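Local coordinates for protein glycerol-3-phosphate dehydrogenase [NAD(+)] 1 (Saccharomyces cerevisiae, PDB 4FGW) that reduces dihydroxyacetone phosphate to sn-glycerol 3-phosphate with NADH, the reversible step that leads to glycerol accumulation under hyperosmotic stress, at residues 150-155 and 243-248; 180-185 and 298-303; 239-244 and 274-279. All coordinates share one frame; numbering follows the deposited sequence.

Contact 1. Residues 150-155 and 243-248; sequences CLKGFE and ALKNVV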
# COMPACT_ATOMS: atom_id res chain seq x y z
N CYS A 150 15.42 4.98 17.24
CA CYS A 150 13.97 5.00 17.02
C CYS A 150 13.55 6.37 16.42
O CYS A 150 12.37 6.71 16.39
CB CYS A 150 13.23 4.74 18.33
SG CYS A 150 13.61 3.14 19.09
N LEU A 151 14.53 7.17 16.00
CA LEU A 151 14.28 8.49 15.43
C LEU A 151 13.86 8.31 13.97
O LEU A 151 14.64 7.84 13.14
CB LEU A 151 15.52 9.40 15.59
CG LEU A 151 15.81 9.94 17.01
CD1 LEU A 151 16.31 8.84 17.96
CD2 LEU A 151 16.85 11.06 16.97
N LYS A 152 12.64 8.68 13.67
CA LYS A 152 12.10 8.51 12.35
C LYS A 152 12.63 9.49 11.35
O LYS A 152 12.84 10.63 11.64
CB LYS A 152 10.60 8.62 12.37
CG LYS A 152 9.92 7.33 12.53
CD LYS A 152 8.47 7.49 12.28
CE LYS A 152 7.93 6.49 11.33
NZ LYS A 152 7.02 5.60 12.02
N GLY A 153 12.81 9.02 10.14
CA GLY A 153 13.31 9.84 9.05
C GLY A 153 14.82 9.88 8.95
O GLY A 153 15.52 9.03 9.50
N PHE A 154 15.31 10.88 8.21
CA PHE A 154 16.73 11.11 7.96
C PHE A 154 16.94 12.61 7.69
O PHE A 154 15.97 13.35 7.55
CB PHE A 154 17.22 10.24 6.78
CG PHE A 154 16.74 10.66 5.41
CD1 PHE A 154 17.62 11.19 4.48
CD2 PHE A 154 15.41 10.49 5.04
CE1 PHE A 154 17.17 11.58 3.21
CE2 PHE A 154 14.96 10.88 3.78
CZ PHE A 154 15.84 11.43 2.88
N GLU A 155 18.20 13.04 7.61
CA GLU A 155 18.56 14.43 7.34
C GLU A 155 18.69 14.61 5.83
O GLU A 155 19.38 13.83 5.17
CB GLU A 155 19.86 14.81 8.07
CG GLU A 155 19.95 16.27 8.46
CD GLU A 155 20.96 16.61 9.54
OE1 GLU A 155 20.89 17.75 10.06
OE2 GLU A 155 21.82 15.76 9.88
N ALA A 243 10.57 9.72 6.45
CA ALA A 243 10.54 11.13 6.07
C ALA A 243 9.69 11.33 4.82
O ALA A 243 8.76 12.13 4.86
CB ALA A 243 11.96 11.64 5.85
N LEU A 244 9.99 10.59 3.72
CA LEU A 244 9.35 10.70 2.40
C LEU A 244 7.85 10.43 2.32
O LEU A 244 7.18 11.05 1.49
CB LEU A 244 10.13 9.94 1.32
CG LEU A 244 11.61 10.34 1.12
CD1 LEU A 244 12.21 9.62 -0.06
CD2 LEU A 244 11.78 11.84 0.96
N LYS A 245 7.33 9.56 3.21
CA LYS A 245 5.90 9.21 3.28
C LYS A 245 5.02 10.44 3.49
O LYS A 245 3.89 10.48 2.99
CB LYS A 245 5.63 8.15 4.38
CG LYS A 245 5.91 8.64 5.81
CD LYS A 245 5.71 7.58 6.87
CE LYS A 245 5.88 8.17 8.25
NZ LYS A 245 4.73 9.05 8.61
N ASN A 246 5.53 11.45 4.22
CA ASN A 246 4.78 12.67 4.51
C ASN A 246 4.63 13.59 3.32
O ASN A 246 3.64 14.32 3.25
CB ASN A 246 5.35 13.37 5.74
CG ASN A 246 5.43 12.48 6.95
OD1 ASN A 246 4.68 11.52 7.11
ND2 ASN A 246 6.39 12.74 7.80
N VAL A 247 5.57 13.53 2.36
CA VAL A 247 5.50 14.29 1.10
C VAL A 247 4.38 13.65 0.26
O VAL A 247 3.54 14.37 -0.28
CB VAL A 247 6.86 14.33 0.35
CG1 VAL A 247 6.73 15.02 -1.01
CG2 VAL A 247 7.93 15.01 1.20
N VAL A 248 4.36 12.31 0.22
CA VAL A 248 3.34 11.53 -0.48
C VAL A 248 1.94 11.76 0.16
O VAL A 248 0.97 11.97 -0.58
CB VAL A 248 3.71 10.02 -0.54
CG1 VAL A 248 2.69 9.23 -1.38
CG2 VAL A 248 5.12 9.82 -1.09
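The methyl group of A243 sits against the ring of F154, its CB 3.7 Å from F154 CD2 and equally far from CE2, an approach that is oblique to the ring. L244, the next residue of helix 235-257, adds to this, its CG near the ring plane at the edge, 4.3 Å from F154 CE2. The ring reaches the helix because F154 CG stands between its own backbone N and carbonyl carbon (chi1 72°). Just before it, G153 brings the loop close: its CA lies 3.8 Å from A243 N, and a side chain at G153 would be tight against A243 CB.

At the other end of the contact the character changes. K152 and K245, probably a substrate-binding residue and the proton acceptor, cross at about a right angle and touch through their methylenes, K152 CE to K245 CE at 4.1 Å. The two NZ atoms, 5.4 Å apart, have different partners: K152 NZ pairs with D301 and the carbonyl O of G181, while K245 NZ donates to N246 OD1 at 2.9 Å and also bonds to T305. Apolar packing thus joins the nucleotide-binding and C-terminal domains, with the two lysine ends close together at the probable catalytic site.

Contact 2. Residues 180-185 and 298-303; sequences SGANIA and GVADLI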
# COMPACT_ATOMS: atom_id res chain seq x y z
N SER A 180 11.72 1.39 12.95
CA SER A 180 10.66 2.19 12.30
C SER A 180 9.56 1.28 11.74
O SER A 180 9.85 0.22 11.21
CB SER A 180 11.25 3.07 11.20
OG SER A 180 10.38 4.11 10.80
N GLY A 181 8.32 1.72 11.85
CA GLY A 181 7.18 0.97 11.33
C GLY A 181 5.89 1.76 11.40
O GLY A 181 5.89 2.90 11.87
N ALA A 182 4.78 1.17 10.91
CA ALA A 182 3.46 1.79 10.98
C ALA A 182 2.95 1.61 12.43
O ALA A 182 2.31 0.62 12.79
CB ALA A 182 2.52 1.12 9.98
N ASN A 183 3.32 2.57 13.28
CA ASN A 183 2.98 2.55 14.70
C ASN A 183 2.98 3.92 15.35
O ASN A 183 3.58 4.85 14.84
CB ASN A 183 3.88 1.55 15.48
CG ASN A 183 5.36 1.68 15.23
OD1 ASN A 183 5.99 2.69 15.54
ND2 ASN A 183 5.94 0.65 14.67
N ILE A 184 2.25 4.03 16.47
CA ILE A 184 2.08 5.23 17.31
C ILE A 184 2.36 4.75 18.75
O ILE A 184 1.84 3.70 19.15
CB ILE A 184 0.63 5.80 17.17
CG1 ILE A 184 0.35 6.29 15.74
CG2 ILE A 184 0.39 6.94 18.14
CD1 ILE A 184 -1.18 6.30 15.30
N ALA A 185 3.16 5.51 19.52
CA ALA A 185 3.51 5.22 20.91
C ALA A 185 2.29 4.85 21.76
O ALA A 185 2.31 3.83 22.44
CB ALA A 185 4.24 6.40 21.52
N GLY A 298 8.33 0.55 5.30
CA GLY A 298 8.04 0.93 3.92
C GLY A 298 6.56 1.14 3.66
O GLY A 298 5.97 2.07 4.20
N VAL A 299 5.98 0.25 2.83
CA VAL A 299 4.58 0.25 2.38
C VAL A 299 3.52 0.49 3.49
O VAL A 299 2.64 1.34 3.32
CB VAL A 299 4.28 -0.97 1.46
CG1 VAL A 299 4.23 -2.29 2.24
CG2 VAL A 299 2.98 -0.77 0.67
N ALA A 300 3.63 -0.24 4.62
CA ALA A 300 2.66 -0.13 5.73
C ALA A 300 2.67 1.28 6.35
O ALA A 300 1.61 1.87 6.56
CB ALA A 300 2.93 -1.19 6.79
N ASP A 301 3.88 1.85 6.55
CA ASP A 301 3.98 3.19 7.11
C ASP A 301 3.43 4.24 6.15
O ASP A 301 2.78 5.19 6.60
CB ASP A 301 5.40 3.52 7.58
CG ASP A 301 5.43 4.50 8.72
OD1 ASP A 301 4.35 4.85 9.23
OD2 ASP A 301 6.53 4.93 9.11
N LEU A 302 3.62 4.03 4.84
CA LEU A 302 3.06 4.89 3.80
C LEU A 302 1.52 4.83 3.84
O LEU A 302 0.87 5.87 3.85
CB LEU A 302 3.60 4.45 2.42
CG LEU A 302 3.14 5.27 1.21
CD1 LEU A 302 3.72 6.69 1.25
CD2 LEU A 302 3.50 4.58 -0.08
N ILE A 303 0.95 3.60 3.87
CA ILE A 303 -0.50 3.37 3.91
C ILE A 303 -1.15 4.09 5.10
O ILE A 303 -2.08 4.87 4.89
CB ILE A 303 -0.87 1.86 3.82
CG1 ILE A 303 -0.51 1.30 2.42
CG2 ILE A 303 -2.37 1.62 4.14
CD1 ILE A 303 -0.52 -0.26 2.29
O HOH W 1 9.03 4.18 8.51
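At the probable substrate site, where the loop leaving strand 175-180 meets helix 296-307, the carboxylate of D301 lies against the backbone of G181 and A182. D301 OD1 is 3.6 Å from A182 CA. With its CG swung away from the backbone N (chi1 -151°), the acid extends to the loop, yet no direct hydrogen bond joins the two segments. Instead a water accepts from S180 OG and donates to D301 OD2, both at 2.7 Å.

D301 OD2 and G181 O, two acceptors 3.5 Å apart, are reconciled by K152, whose NZ bonds to both. The loop carries on from strand 175-180, the last of the parallel run in the Rossmann-type sheet, turning through an inverse gamma turn centred on A182 toward A185, a likely NAD(+)-binding residue. An alanine in place of D301 would probably leave the ammonium of K152 without its charged mate and the bridging water without its acceptor on the helix.

Beside this polar cluster, A182 CB rests on the helix backbone, 3.6 Å from A300 O, and meets A300 CB at 4.0 Å. S296 OG accepts the backbone N-H of A182, and R270 of the second subunit packs against A300 from across the dimer.

Contact 3. Residues 239-244 and 274-279; sequences SICGAL and GEIIRF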
# COMPACT_ATOMS: atom_id res chain seq x y z
N SER A 239 14.81 4.07 7.02
CA SER A 239 14.98 5.48 7.38
C SER A 239 14.40 6.50 6.41
O SER A 239 13.79 7.48 6.85
CB SER A 239 16.45 5.79 7.63
OG SER A 239 17.01 4.86 8.54
N ILE A 240 14.61 6.32 5.10
CA ILE A 240 14.12 7.27 4.11
C ILE A 240 12.59 7.31 3.99
O ILE A 240 12.03 8.39 3.77
CB ILE A 240 14.89 7.25 2.76
CG1 ILE A 240 14.57 6.01 1.93
CG2 ILE A 240 16.41 7.44 2.95
CD1 ILE A 240 14.08 6.38 0.64
N CYS A 241 11.94 6.15 4.20
CA CYS A 241 10.48 5.98 4.20
C CYS A 241 9.82 6.88 5.24
O CYS A 241 8.85 7.55 4.92
CB CYS A 241 10.12 4.52 4.44
SG CYS A 241 10.61 3.39 3.11
N GLY A 242 10.37 6.90 6.47
CA GLY A 242 9.89 7.69 7.61
C GLY A 242 9.78 9.18 7.39
O GLY A 242 8.99 9.85 8.07
N ALA A 243 10.57 9.72 6.45
CA ALA A 243 10.54 11.13 6.07
C ALA A 243 9.69 11.33 4.82
O ALA A 243 8.76 12.13 4.86
CB ALA A 243 11.96 11.64 5.85
N LEU A 244 9.99 10.59 3.72
CA LEU A 244 9.35 10.70 2.40
C LEU A 244 7.85 10.43 2.32
O LEU A 244 7.18 11.05 1.49
CB LEU A 244 10.13 9.94 1.32
CG LEU A 244 11.61 10.34 1.12
CD1 LEU A 244 12.21 9.62 -0.06
CD2 LEU A 244 11.78 11.84 0.96
N GLY A 274 6.94 4.30 -5.50
CA GLY A 274 7.93 4.22 -6.57
C GLY A 274 9.01 5.27 -6.43
O GLY A 274 10.19 4.98 -6.64
N GLU A 275 8.63 6.50 -6.02
CA GLU A 275 9.56 7.61 -5.82
C GLU A 275 10.44 7.44 -4.58
O GLU A 275 11.59 7.84 -4.61
CB GLU A 275 8.85 8.96 -5.88
CG GLU A 275 8.54 9.34 -7.31
CD GLU A 275 8.00 10.73 -7.56
OE1 GLU A 275 7.35 10.92 -8.62
OE2 GLU A 275 8.23 11.63 -6.72
N ILE A 276 9.91 6.79 -3.53
CA ILE A 276 10.64 6.46 -2.29
C ILE A 276 11.72 5.41 -2.63
O ILE A 276 12.86 5.56 -2.22
CB ILE A 276 9.67 6.01 -1.15
CG1 ILE A 276 8.73 7.19 -0.74
CG2 ILE A 276 10.46 5.48 0.06
CD1 ILE A 276 7.56 6.84 0.24
N ILE A 277 11.35 4.37 -3.42
CA ILE A 277 12.29 3.32 -3.86
C ILE A 277 13.42 3.95 -4.68
O ILE A 277 14.60 3.70 -4.40
CB ILE A 277 11.55 2.20 -4.65
CG1 ILE A 277 10.56 1.44 -3.74
CG2 ILE A 277 12.54 1.24 -5.34
CD1 ILE A 277 9.41 0.73 -4.44
N ARG A 278 13.05 4.78 -5.68
CA ARG A 278 13.95 5.46 -6.59
C ARG A 278 14.93 6.36 -5.83
O ARG A 278 16.11 6.34 -6.14
CB ARG A 278 13.14 6.26 -7.62
CG ARG A 278 13.96 6.85 -8.77
CD ARG A 278 13.09 7.61 -9.76
NE ARG A 278 12.05 6.75 -10.33
CZ ARG A 278 10.78 7.12 -10.52
NH1 ARG A 278 10.39 8.34 -10.21
NH2 ARG A 278 9.91 6.26 -11.04
N PHE A 279 14.43 7.10 -4.81
CA PHE A 279 15.23 7.99 -3.98
C PHE A 279 16.25 7.19 -3.16
O PHE A 279 17.42 7.58 -3.10
CB PHE A 279 14.35 8.86 -3.06
CG PHE A 279 15.08 9.99 -2.37
CD1 PHE A 279 15.05 11.27 -2.90
CD2 PHE A 279 15.80 9.77 -1.20
CE1 PHE A 279 15.75 12.31 -2.27
CE2 PHE A 279 16.50 10.81 -0.58
CZ PHE A 279 16.46 12.07 -1.11
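I276 projects from helix 261-283 into the hollow framed by I240, C241 and L244, one turn of helix 235-257, and its branches divide the space. Its CG2 enters between C241 SG, 3.7 Å away, and I240 CD1, while CG1 lies 3.7 Å from L244 CB. The bump that answers it is the I240 side chain, which slides past I276 in the opposite direction. Because I240 CG1 is placed between its backbone N and carbonyl carbon (chi1 73°), CD1 is carried across to the facing helix, where it reaches the carbonyl O of I276.

One turn further along, F279 and L244 cross at about a right angle: L244 CD1 lies 3.7 Å from F279 CG and touches CB and CD2 as well, meeting the ring obliquely. I240 CD1 borders the same ring more loosely, 4.2 Å from F279 CD2.

The helix segments run at 135° to each other with axes 10.0 Å apart, a separation filled by these branched and aromatic side chains. Within the C-terminal helical domain, Y292 of helix 289-294 covers the I240, C241 and I276 side, F363 of helix 361-371 packs on L244 and I276, and V347 of helix 340-354 reaches both L244 and F279.

All three contacts are buried, yet two are partly polar and one is wholly apolar. Contacts 1 and 2 both join the N-terminal nucleotide-binding domain to the C-terminal helices, each through a loop that follows a strand of the large sheet, and both carry polar groups of the probable active site; the K152–D301 salt bridge ties one to the other. Contact 3 lies entirely within the helical domain. Its segment overlaps that of contact 1 at A243 and L244 of helix 235-257, and L244 packs in both; the F154 ring continues that hydrophobic layer, with CZ 3.6 Å from F279 CE2. Contact 2 meets contact 3 where G298 CA approaches C241 SG.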